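Local coordinates for hypothetical protein PH0802 (Pyrococcus horikoshii, PDB 2DT4) that is of unknown function but belongs to the plant- and prokaryote-conserved (PPC) domain proteins and assembles as a trimer, at residues A[15-23]-A[106-116]. Residues are numbered along the deposited sequence; the frame is centred on the assembly and turned at random.
Sequences RVPEGEELL and LVEGEVFVAEI
E21 reaches G109 with one carboxylate oxygen: OE2 takes the amide N of G109 at 2.9 Å on its anti side, slightly out of the carboxylate plane. From above that plane the same oxygen accepts L23 N at 3.1 Å, the N-cap bond of helix 22-33; the other, OE1, hydrogen-bonds T24 OG1 in the same helix. The E21 chain folds back at chi2 (-76°), which turns OE2 to the amide of L23 while it still meets G109. With an alanine in its place, the amides of G109 and L23 would probably lose their shared acceptor and the first helical turn its N-cap. Backbone bonds continue the seam: L22 N gives to G109 O, V111 N to E20 O at 2.7 Å, G19 N to V111 O, where the type II turn P17-E20 folds over, and V16 N to A114 O at 2.9 Å. V111 is the apolar centre of the contact, its CG2 lying 3.8 Å from V16 CG1 and equally close to L22 CB, both side chains crossing it at about a right angle. L22 CD1 goes on to A114 CB at 4.0 Å, while CD1 of L23 touches the carbonyl oxygens of L106 and V107. A water joins R15 NH2 to the carbonyls of V16 and F112; NE of R15 hydrogen-bonds W138 O of the second subunit. The contact thus ties the end of strand 5-16, paired antiparallel with 114-123, and its link to helix 22-33 to the corner after strand 106-111, which borders strand 49-55.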
loop_
_atom_site.group_PDB
_atom_site.type_symbol
_atom_site.label_atom_id
_atom_site.label_comp_id
_atom_site.label_asym_id
_atom_site.label_seq_id
_atom_site.Cartn_x
_atom_site.Cartn_y
_atom_site.Cartn_z
ATOM N N ARG A 15 -15.403 4.525 5.655
ATOM C CA ARG A 15 -14.863 4.768 6.967
ATOM C C ARG A 15 -15.466 3.829 7.978
ATOM O O ARG A 15 -16.682 3.728 8.106
ATOM C CB ARG A 15 -15.113 6.199 7.420
ATOM C CG ARG A 15 -14.557 6.429 8.791
ATOM C CD ARG A 15 -14.340 7.864 9.126
ATOM N NE ARG A 15 -15.593 8.563 9.301
ATOM C CZ ARG A 15 -16.224 8.739 10.468
ATOM N NH1 ARG A 15 -17.356 9.450 10.520
ATOM N NH2 ARG A 15 -15.788 8.181 11.561
ATOM N N VAL A 16 -14.584 3.159 8.704
ATOM C CA VAL A 16 -14.967 2.248 9.759
ATOM C C VAL A 16 -15.309 3.069 11.012
ATOM O O VAL A 16 -14.532 3.932 11.401
ATOM C CB VAL A 16 -13.788 1.280 10.065
ATOM C CG1 VAL A 16 -14.149 0.350 11.193
ATOM C CG2 VAL A 16 -13.370 0.509 8.849
ATOM N N PRO A 17 -16.450 2.804 11.665
ATOM C CA PRO A 17 -16.789 3.535 12.888
ATOM C C PRO A 17 -15.738 3.471 13.994
ATOM O O PRO A 17 -15.112 2.435 14.221
ATOM C CB PRO A 17 -18.090 2.864 13.331
ATOM C CG PRO A 17 -18.695 2.407 12.105
ATOM C CD PRO A 17 -17.529 1.899 11.269
ATOM N N GLU A 18 -15.585 4.597 14.694
ATOM C CA GLU A 18 -14.759 4.672 15.898
ATOM C C GLU A 18 -15.159 3.553 16.867
ATOM O O GLU A 18 -16.352 3.349 17.167
ATOM C CB GLU A 18 -14.890 6.037 16.573
ATOM C CG GLU A 18 -14.071 6.179 17.852
ATOM C CD GLU A 18 -14.379 7.436 18.644
ATOM O OE1 GLU A 18 -15.458 8.048 18.441
ATOM O OE2 GLU A 18 -13.534 7.786 19.484
ATOM N N GLY A 19 -14.129 2.916 17.417
ATOM C CA GLY A 19 -14.332 1.866 18.398
ATOM C C GLY A 19 -14.463 0.448 17.911
ATOM O O GLY A 19 -14.382 -0.493 18.730
ATOM N N GLU A 20 -14.569 0.268 16.588
ATOM C CA GLU A 20 -14.598 -1.098 16.068
ATOM C C GLU A 20 -13.193 -1.633 16.194
ATOM O O GLU A 20 -12.217 -0.852 16.086
ATOM C CB GLU A 20 -14.992 -1.115 14.585
ATOM C CG GLU A 20 -16.475 -0.880 14.378
ATOM C CD GLU A 20 -17.320 -2.163 14.371
ATOM O OE1 GLU A 20 -16.810 -3.294 14.487
ATOM O OE2 GLU A 20 -18.553 -2.025 14.208
ATOM N N GLU A 21 -13.097 -2.959 16.209
ATOM C CA GLU A 21 -11.781 -3.594 16.100
ATOM C C GLU A 21 -11.688 -3.830 14.593
ATOM O O GLU A 21 -12.601 -4.389 13.980
ATOM C CB GLU A 21 -11.658 -4.906 16.859
ATOM C CG GLU A 21 -10.228 -5.447 16.926
ATOM C CD GLU A 21 -9.783 -6.063 15.639
ATOM O OE1 GLU A 21 -10.480 -6.985 15.149
ATOM O OE2 GLU A 21 -8.724 -5.651 15.115
ATOM N N LEU A 22 -10.621 -3.265 14.006
ATOM C CA LEU A 22 -10.527 -3.264 12.543
ATOM C C LEU A 22 -10.686 -4.607 11.804
ATOM O O LEU A 22 -11.426 -4.692 10.811
ATOM C CB LEU A 22 -9.223 -2.573 12.156
ATOM C CG LEU A 22 -9.008 -2.332 10.662
ATOM C CD1 LEU A 22 -10.164 -1.534 10.087
ATOM C CD2 LEU A 22 -7.666 -1.628 10.434
ATOM N N LEU A 23 -9.955 -5.633 12.237
ATOM C CA LEU A 23 -10.015 -6.942 11.571
ATOM C C LEU A 23 -11.418 -7.522 11.677
ATOM O O LEU A 23 -11.968 -8.034 10.691
ATOM C CB LEU A 23 -8.963 -7.958 12.077
ATOM C CG LEU A 23 -7.507 -7.564 11.812
ATOM C CD1 LEU A 23 -6.612 -8.524 12.562
ATOM C CD2 LEU A 23 -7.180 -7.572 10.326
ATOM N N LEU A 106 -0.894 -7.445 11.601
ATOM C CA LEU A 106 -1.874 -6.858 12.496
ATOM C C LEU A 106 -2.607 -7.972 13.232
ATOM O O LEU A 106 -3.269 -8.788 12.622
ATOM C CB LEU A 106 -2.894 -6.003 11.746
ATOM C CG LEU A 106 -3.920 -5.320 12.644
ATOM C CD1 LEU A 106 -3.287 -4.340 13.629
ATOM C CD2 LEU A 106 -4.964 -4.636 11.778
ATOM N N VAL A 107 -2.447 -7.995 14.546
ATOM C CA VAL A 107 -3.114 -8.960 15.414
ATOM C C VAL A 107 -4.482 -8.428 15.827
ATOM O O VAL A 107 -5.477 -9.152 15.731
ATOM C CB VAL A 107 -2.251 -9.288 16.655
ATOM C CG1 VAL A 107 -3.041 -10.201 17.631
ATOM C CG2 VAL A 107 -0.975 -9.948 16.196
ATOM N N GLU A 108 -4.535 -7.166 16.256
ATOM C CA GLU A 108 -5.809 -6.471 16.500
ATOM C C GLU A 108 -5.570 -4.986 16.628
ATOM O O GLU A 108 -4.458 -4.572 16.943
ATOM C CB GLU A 108 -6.494 -6.993 17.766
ATOM C CG GLU A 108 -5.703 -6.794 19.027
ATOM C CD GLU A 108 -6.489 -7.161 20.297
ATOM O OE1 GLU A 108 -6.710 -8.350 20.543
ATOM O OE2 GLU A 108 -6.888 -6.260 21.046
ATOM N N GLY A 109 -6.615 -4.181 16.429
ATOM C CA GLY A 109 -6.435 -2.753 16.600
ATOM C C GLY A 109 -7.779 -2.057 16.662
ATOM O O GLY A 109 -8.649 -2.232 15.794
ATOM N N GLU A 110 -7.901 -1.218 17.678
ATOM C CA GLU A 110 -9.137 -0.459 17.853
ATOM C C GLU A 110 -9.092 0.742 16.909
ATOM O O GLU A 110 -8.127 1.508 16.891
ATOM C CB GLU A 110 -9.274 0.006 19.307
ATOM C CG GLU A 110 -10.530 0.784 19.528
ATOM C CD GLU A 110 -10.635 1.285 20.955
ATOM O OE1 GLU A 110 -10.424 0.478 21.877
ATOM O OE2 GLU A 110 -10.876 2.491 21.125
ATOM N N VAL A 111 -10.145 0.920 16.139
ATOM C CA VAL A 111 -10.206 2.053 15.204
ATOM C C VAL A 111 -10.572 3.406 15.797
ATOM O O VAL A 111 -11.655 3.506 16.366
ATOM C CB VAL A 111 -11.303 1.799 14.158
ATOM C CG1 VAL A 111 -11.601 3.047 13.294
ATOM C CG2 VAL A 111 -10.945 0.589 13.305
ATOM N N PHE A 112 -9.682 4.375 15.445
ATOM C CA PHE A 112 -10.152 5.735 15.786
ATOM C C PHE A 112 -10.789 6.201 14.502
ATOM O O PHE A 112 -11.963 6.489 14.448
ATOM C CB PHE A 112 -8.964 6.619 16.313
ATOM C CG PHE A 112 -9.331 8.052 16.576
ATOM C CD1 PHE A 112 -10.381 8.367 17.449
ATOM C CD2 PHE A 112 -8.675 9.069 15.915
ATOM C CE1 PHE A 112 -10.733 9.707 17.671
ATOM C CE2 PHE A 112 -9.027 10.400 16.132
ATOM C CZ PHE A 112 -10.065 10.710 17.009
ATOM N N VAL A 113 -9.940 6.228 13.462
ATOM C CA VAL A 113 -10.393 6.543 12.085
ATOM C C VAL A 113 -9.750 5.451 11.247
ATOM O O VAL A 113 -8.581 5.193 11.394
ATOM C CB VAL A 113 -9.944 7.906 11.557
ATOM C CG1 VAL A 113 -10.236 8.085 10.021
ATOM C CG2 VAL A 113 -10.616 9.018 12.379
ATOM N N ALA A 114 -10.513 4.900 10.283
ATOM C CA ALA A 114 -9.919 3.911 9.352
ATOM C C ALA A 114 -10.688 4.094 8.042
ATOM O O ALA A 114 -11.938 3.984 8.023
ATOM C CB ALA A 114 -9.934 2.471 9.785
ATOM N N GLU A 115 -9.946 4.414 6.988
ATOM C CA GLU A 115 -10.473 4.674 5.677
ATOM C C GLU A 115 -9.930 3.531 4.844
ATOM O O GLU A 115 -8.723 3.468 4.534
ATOM C CB GLU A 115 -10.047 6.050 5.161
ATOM C CG GLU A 115 -10.673 7.160 6.004
ATOM C CD GLU A 115 -10.143 8.554 5.738
ATOM O OE1 GLU A 115 -9.244 8.748 4.902
ATOM O OE2 GLU A 115 -10.617 9.499 6.411
ATOM N N ILE A 116 -10.823 2.589 4.603
ATOM C CA ILE A 116 -10.486 1.339 3.931
ATOM C C ILE A 116 -11.046 1.213 2.500
ATOM O O ILE A 116 -12.245 1.508 2.247
ATOM C CB ILE A 116 -11.073 0.190 4.805
ATOM C CG1 ILE A 116 -10.574 0.221 6.270
ATOM C CG2 ILE A 116 -10.812 -1.154 4.157
ATOM C CD1 ILE A 116 -9.080 0.285 6.492
HETATM O O HOH W 1 -13.776 6.392 12.229
HETATM O O HOH W 2 -8.406 -9.266 15.426
#